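Local structure of protein angel homolog 2 (Homo sapiens, 6RW0) at residues K49-L60 with S416-L427. The protein acts as a 2',3'-cyclic phosphatase of the CCR4/nocturin family and probably binds the 3' untranslated regions of mRNA. Numbering follows the deposited sequence.
Sequences KFDFSVMSYNIL and SDHLPLLAKFRL
Phe50 to Ser56 pair with Leu421 to Leu427 as adjacent antiparallel strands of a mixed sheet in the endonuclease/exonuclease/phosphatase (DNase I-like) fold, joined by paired backbone hydrogen bonds at Phe50–Leu427, Phe52–Phe425, Val54–Ala423 and Ser56–Leu421. On the face that carries Asp51, Ser53 and Met55, Arg426 grips Asp51 side-on: NE donates to OD1 at 2.8 Å and NH2 to OD2 at 2.9 Å, each on a syn lone pair, with carboxylate and guanidinium planes only 16° apart. Lys49 CD lies over one guanidinium face, its NZ reaching Asp51 OD2 in a weak bond, and a water links that oxygen to Lys424 NZ. Were Arg426 an alanine, both bonds of this grip would go, and the Asp51 carboxylate, its OD1 without the NE partner, would probably be freer to turn. On the other face, Phe425 CB sits 4.2 Å from the centroid of the Phe52 ring in a CH-pi contact, while Val54 CG2 meets the Phe425 ring edge. Just beyond the last bridge, Ser56 with Leu421, Pro420 CB lies 3.7 Å from the centroid of the Tyr57 ring, whose opposite face carries Ile59 CG2; Tyr57 OH bonds to Glu92 of helix 82-96. Toward the magnesium ion, about 4 Å from the Asn58 side chain, the Asn58 amide stacks on His418, planes 11° apart. With CG anti to the backbone N (chi1 175°), Asn58 sends ND2 to Asp236 and Glu105, whereas His418 ND1 is held by Asp364. Asn58 OD1 closes an Asx turn with Leu60 N and shares a water with Asp417 OD1. Ser416 OG ties the two segments together here, donating to Asn58 O at 2.7 Å and accepting from His418 N at 3.0 Å in an ST turn.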
loop_
_atom_site.group_PDB
_atom_site.type_symbol
_atom_site.label_atom_id
_atom_site.label_comp_id
_atom_site.label_asym_id
_atom_site.label_seq_id
_atom_site.Cartn_x
_atom_site.Cartn_y
_atom_site.Cartn_z
ATOM N N LYS A 49 -16.536 -4.357 -21.647
ATOM C CA LYS A 49 -15.536 -3.936 -20.644
ATOM C C LYS A 49 -16.146 -3.935 -19.251
ATOM O O LYS A 49 -17.348 -3.885 -19.141
ATOM C CB LYS A 49 -15.120 -2.499 -20.963
ATOM C CG LYS A 49 -16.122 -1.469 -20.457
ATOM C CD LYS A 49 -16.339 -0.281 -21.333
ATOM C CE LYS A 49 -17.625 0.460 -21.035
ATOM N NZ LYS A 49 -17.841 0.708 -19.593
ATOM N N PHE A 50 -15.300 -3.983 -18.227
ATOM C CA PHE A 50 -15.697 -3.844 -16.813
ATOM C C PHE A 50 -14.834 -2.707 -16.265
ATOM O O PHE A 50 -13.651 -2.872 -16.277
ATOM C CB PHE A 50 -15.501 -5.142 -16.036
ATOM C CG PHE A 50 -15.787 -5.028 -14.564
ATOM C CD1 PHE A 50 -17.079 -4.943 -14.090
ATOM C CD2 PHE A 50 -14.757 -4.995 -13.645
ATOM C CE1 PHE A 50 -17.337 -4.854 -12.735
ATOM C CE2 PHE A 50 -15.018 -4.892 -12.296
ATOM C CZ PHE A 50 -16.303 -4.820 -11.838
ATOM N N ASP A 51 -15.420 -1.615 -15.799
ATOM C CA ASP A 51 -14.665 -0.453 -15.287
ATOM C C ASP A 51 -14.829 -0.436 -13.772
ATOM O O ASP A 51 -15.896 -0.739 -13.314
ATOM C CB ASP A 51 -15.168 0.858 -15.886
ATOM C CG ASP A 51 -14.830 1.050 -17.352
ATOM O OD1 ASP A 51 -14.076 0.273 -17.882
ATOM O OD2 ASP A 51 -15.341 1.999 -17.925
ATOM N N PHE A 52 -13.771 -0.144 -13.031
ATOM C CA PHE A 52 -13.850 -0.078 -11.561
ATOM C C PHE A 52 -12.761 0.857 -11.072
ATOM O O PHE A 52 -11.739 0.969 -11.685
ATOM C CB PHE A 52 -13.733 -1.465 -10.927
ATOM C CG PHE A 52 -12.398 -2.127 -11.110
ATOM C CD1 PHE A 52 -12.047 -2.715 -12.306
ATOM C CD2 PHE A 52 -11.482 -2.135 -10.082
ATOM C CE1 PHE A 52 -10.815 -3.314 -12.463
ATOM C CE2 PHE A 52 -10.251 -2.737 -10.243
ATOM C CZ PHE A 52 -9.920 -3.326 -11.430
ATOM N N SER A 53 -13.041 1.482 -9.951
ATOM C CA SER A 53 -12.116 2.395 -9.305
ATOM C C SER A 53 -11.597 1.821 -7.993
ATOM O O SER A 53 -12.265 1.015 -7.333
ATOM C CB SER A 53 -12.782 3.748 -9.046
ATOM O OG SER A 53 -13.952 3.589 -8.256
ATOM N N VAL A 54 -10.385 2.248 -7.635
ATOM C CA VAL A 54 -9.665 1.778 -6.458
ATOM C C VAL A 54 -9.081 2.976 -5.729
ATOM O O VAL A 54 -8.390 3.803 -6.340
ATOM C CB VAL A 54 -8.517 0.814 -6.823
ATOM C CG1 VAL A 54 -7.776 0.356 -5.551
ATOM C CG2 VAL A 54 -9.010 -0.371 -7.605
ATOM N N MET A 55 -9.319 3.019 -4.436
ATOM C CA MET A 55 -8.761 4.051 -3.550
ATOM C C MET A 55 -7.802 3.379 -2.562
ATOM O O MET A 55 -8.199 2.375 -2.002
ATOM C CB MET A 55 -9.863 4.744 -2.761
ATOM C CG MET A 55 -9.309 5.694 -1.736
ATOM S SD MET A 55 -10.600 6.479 -0.765
ATOM C CE MET A 55 -11.033 7.811 -1.866
ATOM N N SER A 56 -6.586 3.891 -2.395
ATOM C CA SER A 56 -5.609 3.412 -1.389
ATOM C C SER A 56 -5.422 4.565 -0.405
ATOM O O SER A 56 -5.090 5.632 -0.859
ATOM C CB SER A 56 -4.315 2.987 -2.003
ATOM O OG SER A 56 -3.475 2.433 -1.019
ATOM N N TYR A 57 -5.660 4.361 0.879
ATOM C CA TYR A 57 -5.600 5.474 1.841
ATOM C C TYR A 57 -5.075 4.995 3.195
ATOM O O TYR A 57 -5.733 4.180 3.800
ATOM C CB TYR A 57 -7.010 6.050 1.994
ATOM C CG TYR A 57 -7.134 7.420 2.610
ATOM C CD1 TYR A 57 -6.029 8.191 2.900
ATOM C CD2 TYR A 57 -8.379 7.952 2.840
ATOM C CE1 TYR A 57 -6.164 9.457 3.438
ATOM C CE2 TYR A 57 -8.534 9.216 3.372
ATOM C CZ TYR A 57 -7.422 9.964 3.682
ATOM O OH TYR A 57 -7.556 11.210 4.208
ATOM N N ASN A 58 -3.952 5.536 3.655
ATOM C CA ASN A 58 -3.467 5.324 5.032
ATOM C C ASN A 58 -4.181 6.428 5.828
ATOM O O ASN A 58 -3.866 7.569 5.608
ATOM C CB ASN A 58 -1.946 5.398 5.077
ATOM C CG ASN A 58 -1.413 5.309 6.486
ATOM O OD1 ASN A 58 -2.069 5.709 7.414
ATOM N ND2 ASN A 58 -0.212 4.797 6.633
ATOM N N ILE A 59 -5.132 6.079 6.690
ATOM C CA ILE A 59 -6.040 7.065 7.339
ATOM C C ILE A 59 -5.485 7.599 8.657
ATOM O O ILE A 59 -6.110 8.478 9.195
ATOM C CB ILE A 59 -7.454 6.467 7.491
ATOM C CG1 ILE A 59 -7.530 5.345 8.532
ATOM C CG2 ILE A 59 -7.978 6.018 6.139
ATOM C CD1 ILE A 59 -8.936 4.933 8.872
ATOM N N LEU A 60 -4.359 7.082 9.130
ATOM C CA LEU A 60 -3.694 7.501 10.365
ATOM C C LEU A 60 -4.465 7.007 11.590
ATOM O O LEU A 60 -5.541 7.515 11.916
ATOM C CB LEU A 60 -3.410 9.008 10.412
ATOM C CG LEU A 60 -2.752 9.541 11.692
ATOM C CD1 LEU A 60 -1.443 8.866 12.047
ATOM C CD2 LEU A 60 -2.558 11.054 11.533
ATOM N N SER A 416 -5.803 12.928 7.489
ATOM C CA SER A 416 -4.714 11.985 7.669
ATOM C C SER A 416 -3.391 12.681 7.356
ATOM O O SER A 416 -3.369 13.745 6.727
ATOM C CB SER A 416 -4.898 10.770 6.755
ATOM O OG SER A 416 -3.757 9.952 6.835
ATOM N N ASP A 417 -2.285 12.091 7.821
ATOM C CA ASP A 417 -0.961 12.538 7.389
ATOM C C ASP A 417 -0.577 11.970 6.027
ATOM O O ASP A 417 0.516 12.271 5.533
ATOM C CB ASP A 417 0.136 12.327 8.448
ATOM C CG ASP A 417 0.344 10.889 8.843
ATOM O OD1 ASP A 417 -0.504 10.040 8.529
ATOM O OD2 ASP A 417 1.382 10.620 9.493
ATOM N N HIS A 418 -1.456 11.196 5.399
ATOM C CA HIS A 418 -1.288 10.782 4.018
ATOM C C HIS A 418 -2.420 11.336 3.166
ATOM O O HIS A 418 -3.487 11.707 3.669
ATOM C CB HIS A 418 -1.320 9.254 3.859
ATOM C CG HIS A 418 -0.205 8.552 4.552
ATOM N ND1 HIS A 418 0.749 7.816 3.882
ATOM C CD2 HIS A 418 0.123 8.486 5.863
ATOM C CE1 HIS A 418 1.611 7.322 4.751
ATOM N NE2 HIS A 418 1.255 7.718 5.962
ATOM N N LEU A 419 -2.174 11.386 1.825
ATOM C CA LEU A 419 -3.237 11.660 0.879
ATOM C C LEU A 419 -3.797 10.361 0.315
ATOM O O LEU A 419 -3.058 9.385 0.142
ATOM C CB LEU A 419 -2.685 12.451 -0.305
ATOM C CG LEU A 419 -2.154 13.844 0.011
ATOM C CD1 LEU A 419 -1.497 14.454 -1.230
ATOM C CD2 LEU A 419 -3.254 14.741 0.501
ATOM N N PRO A 420 -5.093 10.311 -0.001
ATOM C CA PRO A 420 -5.631 9.125 -0.681
ATOM C C PRO A 420 -5.222 9.094 -2.145
ATOM O O PRO A 420 -5.205 10.123 -2.824
ATOM C CB PRO A 420 -7.149 9.281 -0.529
ATOM C CG PRO A 420 -7.356 10.765 -0.414
ATOM C CD PRO A 420 -6.146 11.302 0.313
ATOM N N LEU A 421 -4.906 7.899 -2.630
ATOM C CA LEU A 421 -4.623 7.641 -4.035
ATOM C C LEU A 421 -5.883 7.058 -4.653
ATOM O O LEU A 421 -6.615 6.313 -3.991
ATOM C CB LEU A 421 -3.477 6.635 -4.152
ATOM C CG LEU A 421 -2.059 7.182 -3.954
ATOM C CD1 LEU A 421 -1.819 7.762 -2.573
ATOM C CD2 LEU A 421 -1.016 6.087 -4.249
ATOM N N LEU A 422 -6.154 7.398 -5.910
ATOM C CA LEU A 422 -7.383 6.940 -6.543
ATOM C C LEU A 422 -7.140 6.739 -8.023
ATOM O O LEU A 422 -6.568 7.611 -8.687
ATOM C CB LEU A 422 -8.505 7.953 -6.308
ATOM C CG LEU A 422 -9.896 7.634 -6.850
ATOM C CD1 LEU A 422 -10.545 6.425 -6.189
ATOM C CD2 LEU A 422 -10.793 8.880 -6.686
ATOM N N ALA A 423 -7.597 5.598 -8.539
ATOM C CA ALA A 423 -7.435 5.251 -9.938
ATOM C C ALA A 423 -8.730 4.663 -10.467
ATOM O O ALA A 423 -9.470 3.998 -9.735
ATOM C CB ALA A 423 -6.338 4.201 -10.110
ATOM N N LYS A 424 -8.966 4.861 -11.761
ATOM C CA LYS A 424 -10.034 4.164 -12.467
ATOM C C LYS A 424 -9.414 3.249 -13.513
ATOM O O LYS A 424 -8.599 3.700 -14.329
ATOM C CB LYS A 424 -11.020 5.110 -13.140
ATOM C CG LYS A 424 -12.199 4.342 -13.736
ATOM C CD LYS A 424 -13.425 5.213 -13.970
ATOM C CE LYS A 424 -14.082 4.861 -15.295
ATOM N NZ LYS A 424 -15.480 5.347 -15.387
ATOM N N PHE A 425 -9.824 1.993 -13.484
ATOM C CA PHE A 425 -9.286 0.948 -14.373
ATOM C C PHE A 425 -10.366 0.398 -15.301
ATOM O O PHE A 425 -11.525 0.479 -14.986
ATOM C CB PHE A 425 -8.748 -0.231 -13.561
ATOM C CG PHE A 425 -7.541 0.081 -12.720
ATOM C CD1 PHE A 425 -6.307 0.313 -13.288
ATOM C CD2 PHE A 425 -7.648 0.126 -11.347
ATOM C CE1 PHE A 425 -5.210 0.605 -12.501
ATOM C CE2 PHE A 425 -6.551 0.424 -10.569
ATOM C CZ PHE A 425 -5.337 0.654 -11.144
ATOM N N ARG A 426 -9.927 -0.156 -16.418
ATOM C CA ARG A 426 -10.806 -0.844 -17.372
ATOM C C ARG A 426 -10.287 -2.270 -17.571
ATOM O O ARG A 426 -9.127 -2.423 -17.862
ATOM C CB ARG A 426 -10.815 -0.149 -18.734
ATOM C CG ARG A 426 -11.543 -0.951 -19.799
ATOM C CD ARG A 426 -12.078 -0.080 -20.917
ATOM N NE ARG A 426 -13.052 0.861 -20.430
ATOM C CZ ARG A 426 -13.336 2.007 -21.025
ATOM N NH1 ARG A 426 -12.762 2.308 -22.167
ATOM N NH2 ARG A 426 -14.194 2.841 -20.487
ATOM N N LEU A 427 -11.135 -3.270 -17.415
ATOM C CA LEU A 427 -10.786 -4.643 -17.797
ATOM C C LEU A 427 -11.499 -4.878 -19.131
ATOM O O LEU A 427 -12.706 -4.844 -19.142
ATOM C CB LEU A 427 -11.280 -5.607 -16.728
ATOM C CG LEU A 427 -11.159 -7.077 -17.096
ATOM C CD1 LEU A 427 -9.721 -7.446 -17.369
ATOM C CD2 LEU A 427 -11.754 -7.943 -16.011
HETATM O O HOH W 1 -16.903 3.716 -16.772
HETATM O O HOH W 2 -5.766 13.329 4.263
HETATM O O HOH W 3 -2.571 7.019 1.589
HETATM O O HOH W 4 -0.291 7.398 8.994
#